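Local atomic coordinates of Rubredoxin\:oxygen oxidoreductase (Desulfovibrio gigas, PDB entry 1E5D), a protein that catalyses the four-electron reduction of one dioxygen molecule to two waters, using a diiron centre and FMN. Residues P334-G346 and M362-V376. Sequence-based numbering, arbitrary orientation. Where two conformers were deposited one is given.
Sequences PQNKIGGAFGSFG and MGFDMPATPVKVKNV. With FMN (flavin mononucleotide), chain C.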
ATOM      1  N   PRO A 334     -11.452  -5.811 -13.579  1.00 15.56           N
ATOM      2  CA  PRO A 334     -12.470  -4.911 -14.138  1.00  8.05           C
ATOM      3  C   PRO A 334     -12.452  -4.958 -15.663  1.00 17.47           C
ATOM      4  O   PRO A 334     -11.390  -5.017 -16.293  1.00 20.95           O
ATOM      5  CB  PRO A 334     -12.026  -3.532 -13.653  1.00  4.58           C
ATOM      6  CG  PRO A 334     -10.574  -3.681 -13.356  1.00  7.53           C
ATOM      7  CD  PRO A 334     -10.411  -5.086 -12.834  1.00 14.97           C
ATOM      8  N   GLN A 335     -13.633  -4.937 -16.269  1.00 22.61           N
ATOM      9  CA  GLN A 335     -13.797  -5.075 -17.708  1.00 19.41           C
ATOM     10  C   GLN A 335     -14.322  -3.801 -18.359  1.00 16.41           C
ATOM     11  O   GLN A 335     -14.886  -2.937 -17.690  1.00 17.03           O
ATOM     12  CB  GLN A 335     -14.792  -6.198 -18.035  1.00 18.14           C
ATOM     13  CG  GLN A 335     -14.474  -7.548 -17.420  1.00 19.16           C
ATOM     14  CD  GLN A 335     -13.237  -8.178 -18.031  1.00 25.78           C
ATOM     15  OE1 GLN A 335     -12.190  -8.303 -17.390  1.00 32.76           O
ATOM     16  NE2 GLN A 335     -13.344  -8.589 -19.294  1.00 45.91           N
ATOM     17  N   ASN A 336     -14.172  -3.696 -19.674  1.00 20.00           N
ATOM     18  CA  ASN A 336     -14.778  -2.631 -20.463  1.00 17.61           C
ATOM     19  C   ASN A 336     -14.439  -1.247 -19.924  1.00 13.42           C
ATOM     20  O   ASN A 336     -15.301  -0.425 -19.634  1.00 22.16           O
ATOM     21  CB  ASN A 336     -16.294  -2.778 -20.545  1.00 21.83           C
ATOM     22  CG  ASN A 336     -16.780  -4.205 -20.657  1.00 23.39           C
ATOM     23  OD1 ASN A 336     -16.501  -4.943 -21.600  1.00 33.16           O
ATOM     24  ND2 ASN A 336     -17.543  -4.592 -19.640  1.00 31.85           N
ATOM     25  N   LYS A 337     -13.136  -1.012 -19.809  1.00 14.01           N
ATOM     26  CA  LYS A 337     -12.653   0.255 -19.284  1.00 17.62           C
ATOM     27  C   LYS A 337     -11.632   0.870 -20.222  1.00 16.11           C
ATOM     28  O   LYS A 337     -10.859   0.154 -20.858  1.00 18.64           O
ATOM     29  CB  LYS A 337     -12.015   0.041 -17.906  1.00 20.78           C
ATOM     30  CG  LYS A 337     -12.868   0.568 -16.766  1.00 28.24           C
ATOM     31  CD  LYS A 337     -13.395  -0.564 -15.897  1.00 22.65           C
ATOM     32  CE  LYS A 337     -14.896  -0.676 -16.048  1.00 22.00           C
ATOM     33  NZ  LYS A 337     -15.668  -0.338 -14.836  1.00 10.58           N
ATOM     34  N   ILE A 338     -11.643   2.197 -20.297  1.00 19.98           N
ATOM     35  CA  ILE A 338     -10.594   2.892 -21.032  1.00 18.98           C
ATOM     36  C   ILE A 338      -9.527   3.362 -20.046  1.00 17.66           C
ATOM     37  O   ILE A 338      -9.847   3.981 -19.031  1.00 29.03           O
ATOM     38  CB  ILE A 338     -11.140   4.091 -21.816  1.00 23.87           C
ATOM     39  CG1 ILE A 338     -11.998   3.696 -23.019  1.00 29.40           C
ATOM     40  CG2 ILE A 338     -10.004   5.012 -22.235  1.00 19.08           C
ATOM     41  CD1 ILE A 338     -12.971   4.783 -23.438  1.00 46.38           C
ATOM     42  N   GLY A 339      -8.276   3.059 -20.346  1.00 17.28           N
ATOM     43  CA  GLY A 339      -7.161   3.441 -19.509  1.00 14.44           C
ATOM     44  C   GLY A 339      -6.524   4.749 -19.935  1.00 17.96           C
ATOM     45  O   GLY A 339      -6.743   5.234 -21.041  1.00 32.85           O
ATOM     46  N   GLY A 340      -5.736   5.301 -19.027  1.00 23.55           N
ATOM     47  CA  GLY A 340      -4.993   6.530 -19.137  1.00 17.21           C
ATOM     48  C   GLY A 340      -3.856   6.543 -18.127  1.00 20.14           C
ATOM     49  O   GLY A 340      -3.936   5.892 -17.085  1.00 23.75           O
ATOM     50  N   ALA A 341      -2.790   7.280 -18.424  1.00 13.90           N
ATOM     51  CA  ALA A 341      -1.670   7.365 -17.499  1.00 12.91           C
ATOM     52  C   ALA A 341      -0.959   8.710 -17.607  1.00 19.27           C
ATOM     53  O   ALA A 341      -0.964   9.404 -18.618  1.00 11.43           O
ATOM     54  CB  ALA A 341      -0.685   6.238 -17.733  1.00  8.05           C
ATOM     55  N   PHE A 342      -0.316   9.113 -16.509  1.00 14.82           N
ATOM     56  CA  PHE A 342       0.376  10.398 -16.537  1.00 11.69           C
ATOM     57  C   PHE A 342       1.331  10.469 -15.359  1.00 14.48           C
ATOM     58  O   PHE A 342       1.293   9.638 -14.455  1.00 17.44           O
ATOM     59  CB  PHE A 342      -0.631  11.545 -16.508  1.00 15.92           C
ATOM     60  CG  PHE A 342      -1.440  11.618 -15.224  1.00 19.69           C
ATOM     61  CD1 PHE A 342      -2.522  10.773 -15.035  1.00 22.43           C
ATOM     62  CD2 PHE A 342      -1.114  12.523 -14.223  1.00 17.47           C
ATOM     63  CE1 PHE A 342      -3.277  10.822 -13.876  1.00 20.98           C
ATOM     64  CE2 PHE A 342      -1.866  12.582 -13.064  1.00 18.26           C
ATOM     65  CZ  PHE A 342      -2.951  11.734 -12.887  1.00 19.23           C
ATOM     66  N   GLY A 343       2.207  11.469 -15.351  1.00 20.18           N
ATOM     67  CA  GLY A 343       3.135  11.547 -14.234  1.00 21.78           C
ATOM     68  C   GLY A 343       4.263  12.524 -14.498  1.00 20.43           C
ATOM     69  O   GLY A 343       4.448  12.985 -15.619  1.00 20.16           O
ATOM     70  N   SER A 344       4.984  12.819 -13.427  1.00 13.46           N
ATOM     71  CA  SER A 344       6.151  13.683 -13.459  1.00  8.38           C
ATOM     72  C   SER A 344       7.370  12.833 -13.140  1.00 11.01           C
ATOM     73  O   SER A 344       7.251  11.829 -12.431  1.00 16.13           O
ATOM     74  CB  SER A 344       5.981  14.832 -12.475  1.00  6.92           C
ATOM     75  OG  SER A 344       6.969  15.819 -12.656  1.00 17.55           O
ATOM     76  N   PHE A 345       8.524  13.190 -13.661  1.00 12.32           N
ATOM     77  CA  PHE A 345       9.748  12.418 -13.501  1.00 12.44           C
ATOM     78  C   PHE A 345      10.918  13.395 -13.465  1.00 14.55           C
ATOM     79  O   PHE A 345      10.721  14.551 -13.862  1.00 15.90           O
ATOM     80  CB  PHE A 345       9.949  11.396 -14.629  1.00 13.33           C
ATOM     81  CG  PHE A 345      10.271  12.081 -15.950  1.00 13.60           C
ATOM     82  CD1 PHE A 345       9.260  12.694 -16.671  1.00 13.56           C
ATOM     83  CD2 PHE A 345      11.569  12.113 -16.431  1.00 21.01           C
ATOM     84  CE1 PHE A 345       9.553  13.349 -17.853  1.00 19.46           C
ATOM     85  CE2 PHE A 345      11.868  12.770 -17.612  1.00 15.30           C
ATOM     86  CZ  PHE A 345      10.857  13.392 -18.320  1.00 15.14           C
ATOM     87  N   GLY A 346      12.073  12.946 -13.008  1.00 16.14           N
ATOM     88  CA  GLY A 346      13.226  13.824 -12.876  1.00 16.26           C
ATOM     89  C   GLY A 346      14.342  13.486 -13.842  1.00 20.06           C
ATOM     90  O   GLY A 346      15.127  14.346 -14.245  1.00 33.35           O
ATOM     91  N   MET A 362      -4.200  -5.135 -18.198  1.00 15.22           N
ATOM     92  CA  MET A 362      -5.502  -5.419 -17.606  1.00 16.26           C
ATOM     93  C   MET A 362      -6.575  -5.452 -18.696  1.00 19.34           C
ATOM     94  O   MET A 362      -7.746  -5.662 -18.407  1.00 21.96           O
ATOM     95  CB  MET A 362      -5.895  -4.381 -16.566  1.00 16.68           C
ATOM     96  CG  MET A 362      -5.190  -4.507 -15.228  1.00 19.43           C
ATOM     97  SD  MET A 362      -5.622  -3.164 -14.105  1.00 33.57           S
ATOM     98  CE  MET A 362      -4.058  -2.293 -14.010  1.00 31.26           C
ATOM     99  N   GLY A 363      -6.097  -5.231 -19.917  1.00 18.12           N
ATOM    100  CA  GLY A 363      -6.941  -5.246 -21.091  1.00 17.92           C
ATOM    101  C   GLY A 363      -7.653  -3.930 -21.307  1.00 17.48           C
ATOM    102  O   GLY A 363      -8.653  -3.842 -22.015  1.00 37.73           O
ATOM    103  N   PHE A 364      -7.130  -2.887 -20.680  1.00 20.29           N
ATOM    104  CA  PHE A 364      -7.728  -1.562 -20.807  1.00 26.24           C
ATOM    105  C   PHE A 364      -7.431  -0.958 -22.173  1.00 30.75           C
ATOM    106  O   PHE A 364      -6.371  -1.212 -22.741  1.00 37.64           O
ATOM    107  CB  PHE A 364      -7.206  -0.647 -19.693  1.00 24.46           C
ATOM    108  CG  PHE A 364      -7.806  -0.946 -18.326  1.00 27.12           C
ATOM    109  CD1 PHE A 364      -8.377  -2.174 -18.050  1.00 28.77           C
ATOM    110  CD2 PHE A 364      -7.793   0.012 -17.327  1.00 24.62           C
ATOM    111  CE1 PHE A 364      -8.927  -2.448 -16.815  1.00 30.29           C
ATOM    112  CE2 PHE A 364      -8.337  -0.255 -16.088  1.00 25.13           C
ATOM    113  CZ  PHE A 364      -8.906  -1.485 -15.823  1.00 26.66           C
ATOM    114  N   ASP A 365      -8.350  -0.154 -22.696  1.00 34.29           N
ATOM    115  CA  ASP A 365      -8.098   0.556 -23.950  1.00 35.84           C
ATOM    116  C   ASP A 365      -7.374   1.874 -23.680  1.00 30.98           C
ATOM    117  O   ASP A 365      -7.818   2.685 -22.871  1.00 32.14           O
ATOM    118  CB  ASP A 365      -9.394   0.791 -24.720  1.00 48.33           C
ATOM    119  CG  ASP A 365     -10.088  -0.478 -25.174  1.00 64.62           C
ATOM    120  OD1 ASP A 365      -9.585  -1.602 -24.955  1.00 73.07           O
ATOM    121  OD2 ASP A 365     -11.179  -0.359 -25.780  1.00 93.26           O
ATOM    122  N   MET A 366      -6.261   2.089 -24.360  1.00 30.16           N
ATOM    123  CA  MET A 366      -5.393   3.243 -24.244  1.00 29.41           C
ATOM    124  C   MET A 366      -5.378   4.090 -25.510  1.00 28.46           C
ATOM    125  O   MET A 366      -4.398   4.138 -26.254  1.00 38.21           O
ATOM    126  CB  MET A 366      -3.954   2.808 -23.944  1.00 32.17           C
ATOM    127  CG  MET A 366      -3.845   1.743 -22.866  1.00 40.98           C
ATOM    128  SD  MET A 366      -3.581   2.417 -21.222  1.00 49.02           S
ATOM    129  CE  MET A 366      -2.543   3.834 -21.555  1.00 24.74           C
ATOM    130  N   PRO A 367      -6.467   4.795 -25.769  1.00 24.54           N
ATOM    131  CA  PRO A 367      -6.546   5.601 -26.987  1.00 22.81           C
ATOM    132  C   PRO A 367      -5.518   6.724 -26.984  1.00 28.07           C
ATOM    133  O   PRO A 367      -5.007   7.176 -28.009  1.00 41.19           O
ATOM    134  CB  PRO A 367      -7.959   6.182 -26.919  1.00 20.84           C
ATOM    135  CG  PRO A 367      -8.322   6.151 -25.474  1.00 27.13           C
ATOM    136  CD  PRO A 367      -7.666   4.910 -24.928  1.00 24.57           C
ATOM    137  N   ALA A 368      -5.185   7.214 -25.789  1.00 29.93           N
ATOM    138  CA  ALA A 368      -4.237   8.325 -25.732  1.00 21.05           C
ATOM    139  C   ALA A 368      -2.916   7.907 -25.105  1.00 21.61           C
ATOM    140  O   ALA A 368      -2.818   7.076 -24.211  1.00 38.04           O
ATOM    141  CB  ALA A 368      -4.876   9.474 -24.982  1.00 15.54           C
ATOM    142  N   THR A 369      -1.863   8.520 -25.622  1.00 23.65           N
ATOM    143  CA  THR A 369      -0.499   8.345 -25.166  1.00 24.06           C
ATOM    144  C   THR A 369      -0.340   8.963 -23.782  1.00 19.03           C
ATOM    145  O   THR A 369      -0.864  10.059 -23.563  1.00 20.82           O
ATOM    146  CB  THR A 369       0.494   9.020 -26.131  1.00 25.60           C
ATOM    147  OG1 THR A 369      -0.219   9.537 -27.263  1.00 58.06           O
ATOM    148  CG2 THR A 369       1.488   8.008 -26.670  1.00 43.98           C
ATOM    149  N   PRO A 370       0.332   8.302 -22.858  1.00 17.44           N
ATOM    150  CA  PRO A 370       0.558   8.887 -21.534  1.00 19.36           C
ATOM    151  C   PRO A 370       1.293  10.216 -21.631  1.00 26.35           C
ATOM    152  O   PRO A 370       2.237  10.353 -22.407  1.00 40.41           O
ATOM    153  CB  PRO A 370       1.444   7.855 -20.823  1.00 18.68           C
ATOM    154  CG  PRO A 370       1.070   6.571 -21.500  1.00 19.32           C
ATOM    155  CD  PRO A 370       0.904   6.946 -22.951  1.00 18.52           C
ATOM    156  N   VAL A 371       0.823  11.158 -20.821  1.00 25.56           N
ATOM    157  CA  VAL A 371       1.476  12.446 -20.654  1.00 19.52           C
ATOM    158  C   VAL A 371       2.487  12.368 -19.512  1.00 22.43           C
ATOM    159  O   VAL A 371       2.172  12.069 -18.362  1.00 23.34           O
ATOM    160  CB  VAL A 371       0.457  13.562 -20.382  1.00 20.56           C
ATOM    161  CG1 VAL A 371       1.165  14.885 -20.125  1.00 16.19           C
ATOM    162  CG2 VAL A 371      -0.511  13.675 -21.549  1.00 17.12           C
ATOM    163  N   LYS A 372       3.748  12.627 -19.844  1.00 23.73           N
ATOM    164  CA  LYS A 372       4.790  12.708 -18.830  1.00 24.06           C
ATOM    165  C   LYS A 372       5.448  14.086 -18.891  1.00 21.40           C
ATOM    166  O   LYS A 372       5.611  14.676 -19.952  1.00 44.56           O
ATOM    167  CB  LYS A 372       5.812  11.594 -19.010  1.00 29.59           C
ATOM    168  CG  LYS A 372       6.921  11.867 -20.008  1.00 38.56           C
ATOM    169  CD  LYS A 372       7.305  10.607 -20.765  1.00 43.84           C
ATOM    170  CE  LYS A 372       8.807  10.387 -20.794  1.00 48.89           C
ATOM    171  NZ  LYS A 372       9.146   9.037 -21.335  1.00 73.30           N
ATOM    172  N   VAL A 373       5.822  14.601 -17.731  1.00 21.66           N
ATOM    173  CA  VAL A 373       6.392  15.927 -17.597  1.00 17.10           C
ATOM    174  C   VAL A 373       7.647  15.917 -16.733  1.00 23.92           C
ATOM    175  O   VAL A 373       7.651  15.305 -15.666  1.00 25.86           O
ATOM    176  CB  VAL A 373       5.385  16.904 -16.957  0.56 20.71           C
ATOM    177  CG1 VAL A 373       6.026  18.271 -16.770  0.56 19.75           C
ATOM    178  CG2 VAL A 373       4.127  16.988 -17.803  0.56 21.13           C
ATOM    179  N   LYS A 374       8.697  16.598 -17.186  1.00 24.29           N
ATOM    180  CA  LYS A 374       9.886  16.710 -16.348  1.00 22.28           C
ATOM    181  C   LYS A 374       9.588  17.685 -15.213  1.00 22.54           C
ATOM    182  O   LYS A 374       9.353  18.876 -15.430  1.00 27.60           O
ATOM    183  CB  LYS A 374      11.107  17.167 -17.134  1.00 24.04           C
ATOM    184  CG  LYS A 374      12.408  17.139 -16.349  1.00 30.89           C
ATOM    185  CD  LYS A 374      13.553  16.560 -17.166  1.00 41.79           C
ATOM    186  CE  LYS A 374      14.550  17.631 -17.575  1.00 51.01           C
ATOM    187  NZ  LYS A 374      15.499  17.996 -16.484  1.00 66.09           N
ATOM    188  N   ASN A 375       9.582  17.170 -13.990  1.00 18.97           N
ATOM    189  CA  ASN A 375       9.319  18.032 -12.845  1.00 21.06           C
ATOM    190  C   ASN A 375       8.030  18.829 -12.965  1.00 19.70           C
ATOM    191  O   ASN A 375       6.968  18.249 -13.185  1.00 19.29           O
ATOM    192  CB  ASN A 375      10.519  18.974 -12.656  1.00 14.47           C
ATOM    193  CG  ASN A 375      11.762  18.132 -12.423  1.00 19.38           C
ATOM    194  OD1 ASN A 375      12.800  18.330 -13.043  1.00 19.81           O
ATOM    195  ND2 ASN A 375      11.625  17.186 -11.500  1.00 15.10           N
ATOM    196  N   VAL A 376       8.139  20.145 -12.804  1.00 15.74           N
ATOM    197  CA  VAL A 376       6.972  20.998 -12.639  1.00 14.97           C
ATOM    198  C   VAL A 376       6.386  21.428 -13.974  1.00 23.81           C
ATOM    199  O   VAL A 376       7.021  22.073 -14.799  1.00 31.18           O
ATOM    200  CB  VAL A 376       7.288  22.241 -11.790  1.00 15.89           C
ATOM    201  CG1 VAL A 376       6.059  23.132 -11.667  1.00  3.51           C
ATOM    202  CG2 VAL A 376       7.775  21.798 -10.417  1.00  9.46           C
TER
HETATM  203  N1  FMN C 403      12.823  10.794 -11.034  1.00 14.84           N
HETATM  204  C2  FMN C 403      13.295   9.952 -11.943  1.00 15.12           C
HETATM  205  O2  FMN C 403      13.420  10.252 -13.100  1.00 23.05           O
HETATM  206  N3  FMN C 403      13.678   8.627 -11.603  1.00 10.02           N
HETATM  207  C4  FMN C 403      13.930   8.293 -10.285  1.00  9.16           C
HETATM  208  O4  FMN C 403      14.227   7.137 -10.044  1.00 18.66           O
HETATM  209  C4A FMN C 403      13.459   9.233  -9.279  1.00  6.60           C
HETATM  210  N5  FMN C 403      13.320   8.845  -7.991  1.00 12.63           N
HETATM  211  C5A FMN C 403      13.183   9.855  -7.069  1.00 10.02           C
HETATM  212  C6  FMN C 403      13.167   9.492  -5.697  1.00 11.90           C
HETATM  213  C7  FMN C 403      12.782  10.387  -4.729  1.00  7.99           C
HETATM  214  C7M FMN C 403      12.491   9.896  -3.336  1.00  7.74           C
HETATM  215  C8  FMN C 403      12.346  11.716  -5.110  1.00 10.48           C
HETATM  216  C8M FMN C 403      12.138  12.775  -4.052  1.00  6.61           C
HETATM  217  C9  FMN C 403      12.553  12.138  -6.432  1.00  7.53           C
HETATM  218  C9A FMN C 403      12.763  11.169  -7.416  1.00  9.01           C
HETATM  219  N10 FMN C 403      12.599  11.426  -8.813  1.00 15.14           N
HETATM  220  C10 FMN C 403      12.993  10.539  -9.720  1.00  8.56           C
HETATM  221  C1' FMN C 403      12.214  12.804  -9.201  1.00  7.22           C
HETATM  222  C2' FMN C 403      10.677  12.988  -9.136  1.00  9.86           C
HETATM  223  O2' FMN C 403      10.038  12.092 -10.037  1.00 13.13           O
HETATM  224  C3' FMN C 403      10.427  14.428  -9.558  1.00  7.89           C
HETATM  225  O3' FMN C 403      10.733  15.233  -8.422  1.00 13.96           O
HETATM  226  C4' FMN C 403       8.961  14.647  -9.940  1.00 13.55           C
HETATM  227  O4' FMN C 403       8.753  16.022 -10.302  1.00 23.46           O
HETATM  228  C5' FMN C 403       8.122  14.262  -8.740  1.00  8.25           C
HETATM  229  O5' FMN C 403       6.607  14.495  -9.082  1.00 17.66           O
HETATM  230  P   FMN C 403       5.589  14.787  -7.986  1.00 17.45           P
HETATM  231  O1P FMN C 403       4.223  14.428  -8.575  1.00 10.42           O
HETATM  232  O2P FMN C 403       5.908  14.159  -6.784  1.00 12.15           O
HETATM  233  O3P FMN C 403       5.596  16.217  -7.692  1.00 13.85           O
HETATM  234  O   HOH W   1     -10.065  -5.208 -18.945  1.00 38.87           O
HETATM  235  O   HOH W   2      -5.366   6.271 -23.153  1.00 33.54           O
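Phe345 CG sits between its backbone N and carbonyl carbon (chi1 70°), which leans the ring over strand 371-374, where Lys374 CA lies over one face, 4.1 Å from the ring centroid; Ser344 OG, anti to its backbone N (chi1 -169°), reaches Asn375 O from the other side of the sheet. The two strands close a parallel beta-alpha-beta unit through helix 350-361, at one border of the flavodoxin-like sheet. Val371 O accepts from Gly343 N, Gly343 O takes Val373 N, and Val373 O takes Phe345 N (3.0 Å). Upstream the pairing breaks. Where the register shifts by two, water 2 links Gly339 O to Ala368 N, and Ile338 and Asp365 form a separate bridge, in which Asp365 N meets Lys337 O almost straight (168°). There the Phe364 ring receives Lys337 CB over its centre, while Pro334 CG comes at its edge, 3.7 Å from CZ. Lys337 NZ turns away to Ile301 O. At the C-terminal ends both segments hold the FMN: Gly346 N donates to flavin N1 and O2, and Asn375, whose OD1 bonds Ser112 of the second subunit, gives a weak ND2 bond to O4'. That same ribityl hydroxyl donates to Ser344 OG at 3.0 Å.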